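Local coordinates for carbohydrate binding module family 33 and 10 domain protein (Teredinibacter turnerae, PDB 6RW7), which acts, through its copper-binding AA10 domain, as a lytic polysaccharide monooxygenase that probably binds cellulose and cleaves it oxidatively, at residues Gly57-Lys62 / Glu113-Ile118; Cys142-Val147 / Ile166-Asn171; Pro8-His13 / Cys198-Phe203; Thr64-Gly69 / Thr128-Trp133. All coordinates share one frame; numbering follows the deposited sequence.

Interaction 1. Residues Gly57-Lys62 / Glu113-Ile118; sequences GRKVVK and ELVFYI
The ammonium group of Lys59 is gripped by two carboxylates. Its NZ lies 2.8 Å from Glu113 OE1 in a hydrogen-bonded salt bridge, and it forms a second salt bridge with Asp143 on the adjacent strand 142-145. The lysine reaches OE1 on its syn side but 34° out of the carboxylate plane. The two side chains run at each other from opposite directions. Glu113 starts with CG between its backbone N and carbonyl carbon (chi1 60°) and continues extended beyond CG, its carboxylate meeting Lys59, which bends at chi3 (-71°). A long flexible chain suits this place, because its CE passes 4.0 Å from Val115 CG2 and brushes the valine while the charge goes on to the acids. Glu113 OE2 turns to Arg194, so a glutamine here would probably leave Lys59 with Asp143 alone of its two acids and Arg194 without this countercharge. Farther along the strand Tyr117 pushes its phenol end against the loop. Its OH lies against the Arg58-Lys59 backbone, 3.2 Å from Lys59 N without a hydrogen bond, with Lys59 CG beside it and Arg58 CG 3.5 Å from Tyr117 CZ, obliquely. The loop is compact: Gly57 O accepts from Val60 N and Val61 N on opposite faces of its plane, and Lys62 NZ donates to Arg58 O at 2.8 Å while Lys62 CD lies over the Arg58 guanidinium. Such packing of a long connecting loop on the outward side of a strand, flanked by strands 142-145 and 178-187, belongs to the immunoglobulin-like beta-sandwich of lytic polysaccharide monooxygenases.

Interaction 2. Residues Cys142-Val147 / Ile166-Asn171; sequences CDESIV and INVTCN
Cys142 and Cys170 join covalently, SG to SG at 2.1 Å with a chi3 of -74°, and this is the tight end of the contact. The two cysteines reach each other with different first torsions: Cys142 holds SG anti to its backbone N (chi1 -175°), whereas SG of Cys170 lies beside its own backbone N. Their CB atoms come within 3.5 Å of each other, and Phe116 packs against both residues, which keeps the bridge buried. No hydrogen bond crosses directly between the two segments, whose short strand axes come no nearer than 7.4 Å; the link across is covalent and side-chain packing, with one water bridge. Toward Glu144 the fit relaxes. Its CG comes to only 4.1 Å from Val168 CG1, the methylenes of the acid lying against a branched residue suited to the buried side. The carboxylate reaches past this greasy part: OE2 accepts a hydrogen bond from a water 2.7 Å away that also donates to Thr169 O, and OE1 accepts from Asn154, a ligand of the bound sodium ion. A disulfide of this kind, tying strand 142-145 of one sheet to strand 165-172 of the other, staples together the two layers of an immunoglobulin-like beta-sandwich.

Interaction 3. Residues Pro8-His13 / Cys198-Phe203; sequences PSRQQH and CVDVDF
Arg10 and Asp200 meet in a side-on pair: NE donates to OD2 at 2.7 Å and NH2 to OD1 at 3.0 Å. Both acceptors use syn lone pairs, and the guanidinium and carboxylate planes differ by 13°, a nearly flat two-pronged salt bridge. Arginine suits the place because it has donors to spare. Its NH1 goes to Tyr80 O, and Trp86 adds a cation-pi contact. The backbone is used too, Arg10 N donating to Cys198 O at 2.9 Å almost in line with the C=O bond. Just before the helix Ser9 is the N-cap: its OG, between backbone N and carbonyl carbon (chi1 67°), accepts from Gln12 N and weakly from Gln11 N, and bonds Ile4 O. Three waters bridge further backbone atoms. One accepts from Asp200 N and donates to Pro8 O at 2.7 Å; another donates to Pro8 O and Asp200 O and lies 3.0 Å from His13 NE2. A third links Cys198 N to Gln11 OE1, which also bonds Ser197. Val199 lays CG1 against Pro8 O at 3.6 Å. This is a capped helix start docked on a strand of the beta-sandwich core, the side chain of Ser9 about 11 Å from the bound copper(II) ion.

Interaction 4. Residues Thr64-Gly69 / Thr128-Trp133; sequences TEHVCG and TRELTW
Trp133 and Thr64 meet where the indole N-H reaches the loop. From CB, which touches nothing of 64-69, the side chain leaves with CG beside the backbone N (chi1 -68°). CD1 passes 3.5 Å from Thr64 O. NE1 then donates to Thr64 OG1 at 3.0 Å, nearly in the indole plane, and weakly to Thr64 O. The threonine hydroxyl donates to His66 O, so it links the indole to that carbonyl. Along the six-membered ring CZ2 comes 3.4 Å from Thr64 OG1 and 3.7 Å from His66 O, and CH2 at the far end touches Val67 CG1 at 3.9 Å. Over the ring's face stands Val67 CG2, 3.9 Å from its centroid and 6° off the normal, a well-centred CH-pi contact that suits a branched methyl pair. Arg58 lies against the opposite face in a cation-pi contact. An alanine in place of the tryptophan would probably strip Val67 and Arg58 of their shared aromatic wall and deprive Thr64 OG1 of its indole donor. Nearer Glu130, His66 ND1 donates to OE1 at 2.7 Å and 172°, histidine and carboxylate being almost coplanar, which is how an imidazole N-H meets an acid edge to edge. Leu131 packs CD1 on Cys68 SG at 3.8 Å, and two waters lie between Leu131 O and the loop, one accepting from Val67 N. It is loop-to-loop packing away from the copper sites, where two long connections outside the strands of the beta-sandwich are fastened to each other beside the Cys68-Cys198 disulfide.

In the fold
Starting at the N terminus, interaction 3 brings residues 8-13 to the last core strand, 193-202, and so closes a loop that holds all the other contacts. Within it interactions 1 and 4 cross, closing loops of 50 and 58 residues: the one connection after strand 52-54 is held through 57-62 to strand 111-118 and through 64-69 to the loop following that strand. Interaction 2 comes after both in series and closes a short loop of 18 residues joining the two sheets. Interaction 1 touches interaction 2 through neighbouring strands 111-118 and 142-145, interaction 4 through Arg58 and Trp133, and interaction 3 through Ile118 and Phe203; the Cys68-Cys198 disulfide joins interaction 4 to interaction 3.

Interaction 1. Residues Gly57-Lys62 / Glu113-Ile118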
loop_
_atom_site.group_PDB
_atom_site.type_symbol
_atom_site.label_atom_id
_atom_site.label_comp_id
_atom_site.label_asym_id
_atom_site.label_seq_id
_atom_site.Cartn_x
_atom_site.Cartn_y
_atom_site.Cartn_z
ATOM N N GLY A 57 12.423 1.237 -5.721
ATOM C CA GLY A 57 11.487 0.333 -5.042
ATOM C C GLY A 57 11.921 -1.118 -5.096
ATOM O O GLY A 57 13.082 -1.423 -5.457
ATOM N N ARG A 58 10.999 -1.998 -4.741
ATOM C CA ARG A 58 11.269 -3.428 -4.483
ATOM C C ARG A 58 11.786 -4.168 -5.730
ATOM O O ARG A 58 12.464 -5.159 -5.524
ATOM C CB ARG A 58 10.011 -4.092 -3.922
ATOM C CG ARG A 58 10.168 -5.584 -3.662
ATOM C CD ARG A 58 11.163 -5.904 -2.581
ATOM N NE ARG A 58 11.342 -7.348 -2.530
ATOM C CZ ARG A 58 12.251 -7.986 -1.802
ATOM N NH1 ARG A 58 13.103 -7.315 -1.038
ATOM N NH2 ARG A 58 12.341 -9.310 -1.878
ATOM N N LYS A 59 11.524 -3.717 -6.945
ATOM C CA LYS A 59 12.099 -4.397 -8.142
ATOM C C LYS A 59 13.619 -4.336 -8.076
ATOM O O LYS A 59 14.249 -5.268 -8.627
ATOM C CB LYS A 59 11.594 -3.775 -9.432
ATOM C CG LYS A 59 10.128 -4.111 -9.688
ATOM C CD LYS A 59 9.663 -3.646 -11.032
ATOM C CE LYS A 59 9.542 -2.143 -11.120
ATOM N NZ LYS A 59 9.177 -1.717 -12.493
ATOM N N VAL A 60 14.160 -3.300 -7.446
ATOM C CA VAL A 60 15.623 -3.029 -7.415
ATOM C C VAL A 60 16.173 -3.208 -6.002
ATOM O O VAL A 60 17.260 -3.791 -5.867
ATOM C CB VAL A 60 15.898 -1.627 -7.984
ATOM C CG1 VAL A 60 17.366 -1.227 -7.804
ATOM C CG2 VAL A 60 15.477 -1.581 -9.439
ATOM N N VAL A 61 15.530 -2.621 -5.006
ATOM C CA VAL A 61 16.048 -2.498 -3.620
ATOM C C VAL A 61 15.571 -3.731 -2.858
ATOM O O VAL A 61 14.359 -3.780 -2.566
ATOM C CB VAL A 61 15.517 -1.208 -2.972
ATOM C CG1 VAL A 61 15.960 -1.101 -1.520
ATOM C CG2 VAL A 61 15.883 0.020 -3.795
ATOM N N LYS A 62 16.446 -4.691 -2.560
ATOM C CA LYS A 62 16.032 -6.001 -1.992
ATOM C C LYS A 62 16.315 -6.099 -0.494
ATOM O O LYS A 62 15.877 -7.085 0.115
ATOM C CB LYS A 62 16.745 -7.143 -2.714
ATOM C CG LYS A 62 16.460 -7.204 -4.195
ATOM C CD LYS A 62 14.990 -7.373 -4.494
ATOM C CE LYS A 62 14.758 -7.606 -5.958
ATOM N NZ LYS A 62 13.320 -7.680 -6.235
ATOM N N GLU A 113 5.418 4.855 -12.638
ATOM C CA GLU A 113 4.949 3.456 -12.579
ATOM C C GLU A 113 4.165 3.173 -11.306
ATOM O O GLU A 113 4.316 3.849 -10.286
ATOM C CB GLU A 113 6.105 2.475 -12.749
ATOM C CG GLU A 113 7.162 2.637 -11.682
ATOM C CD GLU A 113 8.314 1.649 -11.708
ATOM O OE1 GLU A 113 8.556 1.040 -12.762
ATOM O OE2 GLU A 113 8.933 1.446 -10.652
ATOM N N LEU A 114 3.323 2.168 -11.431
ATOM C CA LEU A 114 2.499 1.638 -10.328
ATOM C C LEU A 114 2.817 0.146 -10.274
ATOM O O LEU A 114 2.644 -0.541 -11.295
ATOM C CB LEU A 114 1.014 1.859 -10.634
ATOM C CG LEU A 114 0.444 3.281 -10.647
ATOM C CD1 LEU A 114 0.599 3.962 -9.319
ATOM C CD2 LEU A 114 0.946 4.131 -11.806
ATOM N N VAL A 115 3.315 -0.328 -9.145
ATOM C CA VAL A 115 3.822 -1.716 -8.991
ATOM C C VAL A 115 3.070 -2.366 -7.840
ATOM O O VAL A 115 2.867 -1.707 -6.831
ATOM C CB VAL A 115 5.346 -1.698 -8.747
ATOM C CG1 VAL A 115 5.941 -3.081 -8.801
ATOM C CG2 VAL A 115 6.061 -0.793 -9.742
ATOM N N PHE A 116 2.702 -3.638 -7.989
ATOM C CA PHE A 116 1.919 -4.357 -6.966
ATOM C C PHE A 116 2.471 -5.762 -6.794
ATOM O O PHE A 116 2.630 -6.482 -7.798
ATOM C CB PHE A 116 0.459 -4.491 -7.378
ATOM C CG PHE A 116 -0.291 -3.207 -7.605
ATOM C CD1 PHE A 116 -0.132 -2.481 -8.776
ATOM C CD2 PHE A 116 -1.139 -2.715 -6.632
ATOM C CE1 PHE A 116 -0.865 -1.322 -8.983
ATOM C CE2 PHE A 116 -1.841 -1.546 -6.833
ATOM C CZ PHE A 116 -1.700 -0.848 -8.000
ATOM N N TYR A 117 2.660 -6.136 -5.539
ATOM C CA TYR A 117 3.054 -7.492 -5.119
ATOM C C TYR A 117 1.955 -8.060 -4.236
ATOM O O TYR A 117 1.282 -7.292 -3.556
ATOM C CB TYR A 117 4.347 -7.444 -4.318
ATOM C CG TYR A 117 5.584 -7.017 -5.058
ATOM C CD1 TYR A 117 5.861 -5.680 -5.300
ATOM C CD2 TYR A 117 6.526 -7.957 -5.450
ATOM C CE1 TYR A 117 7.014 -5.318 -5.974
ATOM C CE2 TYR A 117 7.710 -7.596 -6.063
ATOM C CZ TYR A 117 7.965 -6.263 -6.311
ATOM O OH TYR A 117 9.114 -5.880 -6.973
ATOM N N ILE A 118 1.832 -9.386 -4.211
ATOM C CA ILE A 118 0.878 -10.055 -3.293
ATOM C C ILE A 118 1.634 -11.126 -2.526
ATOM O O ILE A 118 2.659 -11.636 -3.025
ATOM C CB ILE A 118 -0.346 -10.595 -4.067
ATOM C CG1 ILE A 118 -1.488 -10.969 -3.119
ATOM C CG2 ILE A 118 0.030 -11.721 -5.017
ATOM C CD1 ILE A 118 -2.797 -11.125 -3.821
#

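Interaction 2. Residues Cys142-Val147 / Ile166-Asn171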
loop_
_atom_site.group_PDB
_atom_site.type_symbol
_atom_site.label_atom_id
_atom_site.label_comp_id
_atom_site.label_asym_id
_atom_site.label_seq_id
_atom_site.Cartn_x
_atom_site.Cartn_y
_atom_site.Cartn_z
ATOM N N CYS A 142 1.421 -6.991 -10.921
ATOM C CA CYS A 142 0.953 -5.871 -11.755
ATOM C C CYS A 142 2.063 -4.828 -11.747
ATOM O O CYS A 142 2.562 -4.511 -10.671
ATOM C CB CYS A 142 -0.360 -5.342 -11.197
ATOM S SG CYS A 142 -1.145 -4.048 -12.192
ATOM N N ASP A 143 2.499 -4.398 -12.918
ATOM C CA ASP A 143 3.622 -3.440 -13.046
ATOM C C ASP A 143 3.315 -2.645 -14.304
ATOM O O ASP A 143 3.473 -3.195 -15.404
ATOM C CB ASP A 143 4.970 -4.160 -13.064
ATOM C CG ASP A 143 6.164 -3.228 -13.194
ATOM O OD1 ASP A 143 5.974 -2.017 -13.272
ATOM O OD2 ASP A 143 7.247 -3.731 -13.274
ATOM N N GLU A 144 2.752 -1.459 -14.121
ATOM C CA GLU A 144 2.237 -0.642 -15.230
ATOM C C GLU A 144 3.007 0.665 -15.219
ATOM O O GLU A 144 2.918 1.400 -14.210
ATOM C CB GLU A 144 0.735 -0.460 -15.101
ATOM C CG GLU A 144 -0.017 -1.770 -15.222
ATOM C CD GLU A 144 0.052 -2.481 -16.564
ATOM O OE1 GLU A 144 0.549 -1.893 -17.560
ATOM O OE2 GLU A 144 -0.344 -3.667 -16.607
ATOM N N SER A 145 3.640 0.981 -16.341
ATOM C CA SER A 145 4.402 2.236 -16.489
ATOM C C SER A 145 3.824 3.100 -17.612
ATOM O O SER A 145 3.122 2.603 -18.525
ATOM C CB SER A 145 5.860 1.944 -16.683
ATOM O OG SER A 145 6.097 1.314 -17.924
ATOM N N ILE A 146 4.070 4.392 -17.489
ATOM C CA ILE A 146 3.717 5.417 -18.500
ATOM C C ILE A 146 4.987 6.185 -18.839
ATOM O O ILE A 146 5.909 6.247 -18.029
ATOM C CB ILE A 146 2.609 6.373 -18.009
ATOM C CG1 ILE A 146 2.983 7.065 -16.698
ATOM C CG2 ILE A 146 1.272 5.653 -17.924
ATOM C CD1 ILE A 146 2.022 8.172 -16.349
ATOM N N VAL A 147 5.058 6.701 -20.055
ATOM C CA VAL A 147 5.940 7.859 -20.330
ATOM C C VAL A 147 5.594 8.885 -19.257
ATOM O O VAL A 147 4.411 9.185 -19.055
ATOM C CB VAL A 147 5.697 8.391 -21.750
ATOM C CG1 VAL A 147 6.427 9.702 -21.981
ATOM C CG2 VAL A 147 6.124 7.358 -22.783
ATOM N N ILE A 166 -5.108 8.289 -9.062
ATOM C CA ILE A 166 -4.607 7.448 -10.177
ATOM C C ILE A 166 -5.334 6.113 -10.083
ATOM O O ILE A 166 -5.301 5.491 -9.005
ATOM C CB ILE A 166 -3.081 7.258 -10.138
ATOM C CG1 ILE A 166 -2.322 8.578 -10.274
ATOM C CG2 ILE A 166 -2.659 6.241 -11.178
ATOM C CD1 ILE A 166 -0.840 8.492 -9.969
ATOM N N ASN A 167 -5.990 5.685 -11.161
ATOM C CA ASN A 167 -6.700 4.392 -11.224
ATOM C C ASN A 167 -5.854 3.429 -12.065
ATOM O O ASN A 167 -5.496 3.784 -13.200
ATOM C CB ASN A 167 -8.099 4.545 -11.818
ATOM C CG ASN A 167 -8.961 5.562 -11.106
ATOM O OD1 ASN A 167 -8.941 5.657 -9.875
ATOM N ND2 ASN A 167 -9.740 6.325 -11.869
ATOM N N VAL A 168 -5.482 2.285 -11.504
ATOM C CA VAL A 168 -4.691 1.265 -12.231
ATOM C C VAL A 168 -5.526 -0.001 -12.282
ATOM O O VAL A 168 -5.944 -0.453 -11.209
ATOM C CB VAL A 168 -3.369 0.901 -11.545
ATOM C CG1 VAL A 168 -2.463 0.131 -12.491
ATOM C CG2 VAL A 168 -2.652 2.045 -10.900
ATOM N N THR A 169 -5.636 -0.627 -13.445
ATOM C CA THR A 169 -6.343 -1.918 -13.591
ATOM C C THR A 169 -5.311 -3.041 -13.613
ATOM O O THR A 169 -4.331 -2.944 -14.374
ATOM C CB THR A 169 -7.258 -1.860 -14.813
ATOM O OG1 THR A 169 -8.132 -0.755 -14.591
ATOM C CG2 THR A 169 -8.047 -3.135 -14.992
ATOM N N CYS A 170 -5.525 -4.067 -12.794
ATOM C CA CYS A 170 -4.558 -5.161 -12.584
ATOM C C CYS A 170 -5.306 -6.485 -12.669
ATOM O O CYS A 170 -6.483 -6.532 -12.294
ATOM C CB CYS A 170 -3.892 -5.068 -11.216
ATOM S SG CYS A 170 -2.814 -3.631 -10.949
ATOM N N ASN A 171 -4.599 -7.536 -13.066
ATOM C CA ASN A 171 -5.089 -8.930 -12.960
ATOM C C ASN A 171 -4.610 -9.490 -11.617
ATOM O O ASN A 171 -3.437 -9.873 -11.509
ATOM C CB ASN A 171 -4.575 -9.766 -14.133
ATOM C CG ASN A 171 -5.081 -11.187 -14.108
ATOM O OD1 ASN A 171 -6.143 -11.471 -13.556
ATOM N ND2 ASN A 171 -4.306 -12.090 -14.686
HETATM O O HOH W 1 -2.745 -4.590 -15.813
#

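Interaction 3. Residues Pro8-His13 / Cys198-Phe203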
loop_
_atom_site.group_PDB
_atom_site.type_symbol
_atom_site.label_atom_id
_atom_site.label_comp_id
_atom_site.label_asym_id
_atom_site.label_seq_id
_atom_site.Cartn_x
_atom_site.Cartn_y
_atom_site.Cartn_z
ATOM N N PRO A 8 -9.381 -0.340 0.473
ATOM C CA PRO A 8 -8.777 0.522 1.474
ATOM C C PRO A 8 -7.479 -0.063 2.027
ATOM O O PRO A 8 -7.484 -1.120 2.625
ATOM C CB PRO A 8 -9.832 0.659 2.574
ATOM C CG PRO A 8 -10.755 -0.520 2.349
ATOM C CD PRO A 8 -10.713 -0.813 0.864
ATOM N N SER A 9 -6.401 0.701 1.886
ATOM C CA SER A 9 -5.078 0.358 2.439
ATOM C C SER A 9 -5.059 0.576 3.946
ATOM O O SER A 9 -5.995 1.152 4.529
ATOM C CB SER A 9 -3.981 1.193 1.816
ATOM O OG SER A 9 -4.118 2.555 2.189
ATOM N N ARG A 10 -3.960 0.178 4.563
ATOM C CA ARG A 10 -3.762 0.438 6.006
ATOM C C ARG A 10 -3.875 1.942 6.264
ATOM O O ARG A 10 -4.373 2.318 7.339
ATOM C CB ARG A 10 -2.418 -0.109 6.471
ATOM C CG ARG A 10 -2.372 -1.628 6.448
ATOM C CD ARG A 10 -1.094 -2.228 6.966
ATOM N NE ARG A 10 -1.221 -3.685 6.955
ATOM C CZ ARG A 10 -0.332 -4.531 7.459
ATOM N NH1 ARG A 10 0.803 -4.098 8.006
ATOM N NH2 ARG A 10 -0.616 -5.829 7.432
ATOM N N GLN A 11 -3.350 2.761 5.356
ATOM C CA GLN A 11 -3.361 4.236 5.518
ATOM C C GLN A 11 -4.772 4.804 5.348
ATOM O O GLN A 11 -5.086 5.830 5.973
ATOM C CB GLN A 11 -2.448 4.855 4.469
ATOM C CG GLN A 11 -1.001 4.460 4.658
ATOM C CD GLN A 11 -0.433 3.831 3.423
ATOM O OE1 GLN A 11 -0.858 2.736 3.049
ATOM N NE2 GLN A 11 0.562 4.485 2.829
ATOM N N GLN A 12 -5.602 4.175 4.533
ATOM C CA GLN A 12 -7.004 4.604 4.346
ATOM C C GLN A 12 -7.769 4.339 5.645
ATOM O O GLN A 12 -8.482 5.220 6.128
ATOM C CB GLN A 12 -7.635 3.880 3.153
ATOM C CG GLN A 12 -9.112 4.200 2.996
ATOM C CD GLN A 12 -9.377 5.651 2.668
ATOM O OE1 GLN A 12 -8.665 6.249 1.866
ATOM N NE2 GLN A 12 -10.453 6.228 3.206
ATOM N N HIS A 13 -7.673 3.133 6.169
ATOM C CA HIS A 13 -8.387 2.781 7.417
ATOM C C HIS A 13 -7.853 3.606 8.588
ATOM O O HIS A 13 -8.668 4.133 9.352
ATOM C CB HIS A 13 -8.192 1.314 7.793
ATOM C CG HIS A 13 -8.818 0.311 6.886
ATOM N ND1 HIS A 13 -10.173 0.192 6.738
ATOM C CD2 HIS A 13 -8.259 -0.665 6.147
ATOM C CE1 HIS A 13 -10.432 -0.836 5.941
ATOM N NE2 HIS A 13 -9.264 -1.371 5.550
ATOM N N CYS A 198 0.186 -0.744 1.777
ATOM C CA CYS A 198 -0.241 -2.146 1.984
ATOM C C CYS A 198 -1.759 -2.237 2.112
ATOM O O CYS A 198 -2.355 -1.395 2.785
ATOM C CB CYS A 198 0.388 -2.734 3.234
ATOM S SG CYS A 198 2.095 -3.248 2.926
ATOM N N VAL A 199 -2.342 -3.271 1.526
ATOM C CA VAL A 199 -3.792 -3.540 1.603
ATOM C C VAL A 199 -3.988 -4.932 2.201
ATOM O O VAL A 199 -3.470 -5.916 1.630
ATOM C CB VAL A 199 -4.455 -3.448 0.216
ATOM C CG1 VAL A 199 -5.963 -3.509 0.372
ATOM C CG2 VAL A 199 -4.041 -2.187 -0.529
ATOM N N ASP A 200 -4.779 -5.006 3.259
ATOM C CA ASP A 200 -5.173 -6.276 3.913
ATOM C C ASP A 200 -6.474 -6.736 3.265
ATOM O O ASP A 200 -7.494 -6.014 3.378
ATOM C CB ASP A 200 -5.303 -6.069 5.423
ATOM C CG ASP A 200 -3.981 -5.776 6.089
ATOM O OD1 ASP A 200 -3.187 -6.697 6.264
ATOM O OD2 ASP A 200 -3.728 -4.604 6.377
ATOM N N VAL A 201 -6.445 -7.889 2.599
ATOM C CA VAL A 201 -7.603 -8.417 1.845
ATOM C C VAL A 201 -7.921 -9.850 2.267
ATOM O O VAL A 201 -7.023 -10.591 2.652
ATOM C CB VAL A 201 -7.359 -8.319 0.336
ATOM C CG1 VAL A 201 -7.486 -6.873 -0.116
ATOM C CG2 VAL A 201 -6.023 -8.933 -0.045
ATOM N N ASP A 202 -9.197 -10.187 2.231
ATOM C CA ASP A 202 -9.704 -11.546 2.523
ATOM C C ASP A 202 -10.411 -12.033 1.262
ATOM O O ASP A 202 -11.441 -11.478 0.865
ATOM C CB ASP A 202 -10.600 -11.543 3.756
ATOM C CG ASP A 202 -11.242 -12.885 4.063
ATOM O OD1 ASP A 202 -10.779 -13.905 3.526
ATOM O OD2 ASP A 202 -12.263 -12.875 4.803
ATOM N N PHE A 203 -9.849 -13.049 0.627
ATOM C CA PHE A 203 -10.395 -13.649 -0.602
ATOM C C PHE A 203 -11.460 -14.700 -0.279
ATOM O O PHE A 203 -12.060 -15.226 -1.208
ATOM C CB PHE A 203 -9.270 -14.271 -1.417
ATOM C CG PHE A 203 -8.389 -13.260 -2.097
ATOM C CD1 PHE A 203 -7.297 -12.714 -1.455
ATOM C CD2 PHE A 203 -8.659 -12.852 -3.387
ATOM C CE1 PHE A 203 -6.457 -11.815 -2.103
ATOM C CE2 PHE A 203 -7.817 -11.963 -4.045
ATOM C CZ PHE A 203 -6.735 -11.411 -3.394
HETATM O O HOH W 2 -5.706 -2.514 4.181
HETATM O O HOH W 3 -8.682 -3.479 3.486
HETATM O O HOH W 4 0.388 0.591 4.344
#

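Interaction 4. Residues Thr64-Gly69 / Thr128-Trp133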
loop_
_atom_site.group_PDB
_atom_site.type_symbol
_atom_site.label_atom_id
_atom_site.label_comp_id
_atom_site.label_asym_id
_atom_site.label_seq_id
_atom_site.Cartn_x
_atom_site.Cartn_y
_atom_site.Cartn_z
ATOM N N THR A 64 15.534 -4.267 2.346
ATOM C CA THR A 64 14.840 -3.588 3.470
ATOM C C THR A 64 14.480 -4.577 4.582
ATOM O O THR A 64 14.125 -5.730 4.285
ATOM C CB THR A 64 13.602 -2.779 3.074
ATOM O OG1 THR A 64 12.570 -3.629 2.570
ATOM C CG2 THR A 64 13.945 -1.697 2.081
ATOM N N GLU A 65 14.519 -4.107 5.829
ATOM C CA GLU A 65 14.087 -4.864 7.028
ATOM C C GLU A 65 12.569 -5.001 6.997
ATOM O O GLU A 65 12.034 -6.068 7.379
ATOM C CB GLU A 65 14.469 -4.146 8.324
ATOM N N HIS A 66 11.889 -3.943 6.565
ATOM C CA HIS A 66 10.414 -3.842 6.646
ATOM C C HIS A 66 9.787 -3.838 5.254
ATOM O O HIS A 66 10.404 -3.389 4.269
ATOM C CB HIS A 66 9.995 -2.601 7.436
ATOM C CG HIS A 66 10.653 -2.460 8.769
ATOM N ND1 HIS A 66 10.189 -3.126 9.896
ATOM C CD2 HIS A 66 11.740 -1.744 9.154
ATOM C CE1 HIS A 66 10.971 -2.800 10.925
ATOM N NE2 HIS A 66 11.920 -1.950 10.492
ATOM N N VAL A 67 8.555 -4.331 5.195
ATOM C CA VAL A 67 7.762 -4.364 3.946
ATOM C C VAL A 67 6.978 -3.058 3.794
ATOM O O VAL A 67 7.368 -2.212 2.983
ATOM C CB VAL A 67 6.861 -5.607 3.949
ATOM C CG1 VAL A 67 5.919 -5.562 2.763
ATOM C CG2 VAL A 67 7.707 -6.889 3.980
ATOM N N CYS A 68 5.901 -2.875 4.544
ATOM C CA CYS A 68 4.917 -1.797 4.261
ATOM C C CYS A 68 5.577 -0.419 4.395
ATOM O O CYS A 68 5.234 0.457 3.596
ATOM C CB CYS A 68 3.691 -1.925 5.142
ATOM S SG CYS A 68 2.843 -3.495 4.830
ATOM N N GLY A 69 6.468 -0.239 5.373
ATOM C CA GLY A 69 7.150 1.049 5.596
ATOM C C GLY A 69 8.334 1.224 4.666
ATOM O O GLY A 69 8.855 2.342 4.555
ATOM N N THR A 128 1.039 -11.233 15.010
ATOM C CA THR A 128 2.016 -11.027 16.119
ATOM C C THR A 128 3.387 -10.692 15.566
ATOM O O THR A 128 4.249 -10.305 16.347
ATOM C CB THR A 128 2.117 -12.266 17.019
ATOM O OG1 THR A 128 2.818 -13.293 16.322
ATOM C CG2 THR A 128 0.758 -12.764 17.456
ATOM N N ARG A 129 3.585 -10.819 14.259
ATOM C CA ARG A 129 4.929 -10.620 13.691
ATOM C C ARG A 129 4.786 -9.682 12.503
ATOM O O ARG A 129 3.684 -9.594 11.914
ATOM C CB ARG A 129 5.587 -11.949 13.307
ATOM C CG ARG A 129 4.944 -12.638 12.113
ATOM C CD ARG A 129 5.893 -13.531 11.332
ATOM N NE ARG A 129 5.180 -14.329 10.336
ATOM C CZ ARG A 129 4.965 -13.994 9.059
ATOM N NH1 ARG A 129 5.376 -12.835 8.584
ATOM N NH2 ARG A 129 4.289 -14.821 8.274
ATOM N N GLU A 130 5.880 -9.025 12.165
ATOM C CA GLU A 130 5.946 -8.178 10.961
ATOM C C GLU A 130 5.937 -9.076 9.725
ATOM O O GLU A 130 6.467 -10.206 9.734
ATOM C CB GLU A 130 7.205 -7.318 10.934
ATOM C CG GLU A 130 7.146 -6.151 11.898
ATOM C CD GLU A 130 7.961 -4.973 11.419
ATOM O OE1 GLU A 130 8.148 -4.853 10.186
ATOM O OE2 GLU A 130 8.406 -4.168 12.281
ATOM N N LEU A 131 5.387 -8.549 8.653
ATOM C CA LEU A 131 5.577 -9.148 7.320
ATOM C C LEU A 131 7.080 -9.201 7.009
ATOM O O LEU A 131 7.850 -8.348 7.470
ATOM C CB LEU A 131 4.833 -8.302 6.291
ATOM C CG LEU A 131 3.318 -8.290 6.444
ATOM C CD1 LEU A 131 2.716 -7.183 5.568
ATOM C CD2 LEU A 131 2.734 -9.657 6.102
ATOM N N THR A 132 7.478 -10.219 6.260
ATOM C CA THR A 132 8.843 -10.398 5.734
ATOM C C THR A 132 8.741 -10.570 4.232
ATOM O O THR A 132 7.641 -10.916 3.731
ATOM C CB THR A 132 9.555 -11.615 6.347
ATOM O OG1 THR A 132 8.986 -12.801 5.786
ATOM C CG2 THR A 132 9.454 -11.642 7.853
ATOM N N TRP A 133 9.856 -10.400 3.535
ATOM C CA TRP A 133 9.886 -10.592 2.069
ATOM C C TRP A 133 9.578 -12.053 1.726
ATOM O O TRP A 133 9.027 -12.296 0.639
ATOM C CB TRP A 133 11.186 -10.084 1.441
ATOM C CG TRP A 133 11.236 -8.595 1.552
ATOM C CD1 TRP A 133 12.124 -7.860 2.271
ATOM C CD2 TRP A 133 10.297 -7.665 0.988
ATOM N NE1 TRP A 133 11.813 -6.538 2.188
ATOM C CE2 TRP A 133 10.697 -6.383 1.416
ATOM C CE3 TRP A 133 9.174 -7.775 0.168
ATOM C CZ2 TRP A 133 10.024 -5.223 1.056
ATOM C CZ3 TRP A 133 8.508 -6.626 -0.204
ATOM C CH2 TRP A 133 8.913 -5.368 0.259
HETATM O O HOH W 5 10.317 -7.868 8.465
HETATM O O HOH W 6 7.761 -5.669 7.649
#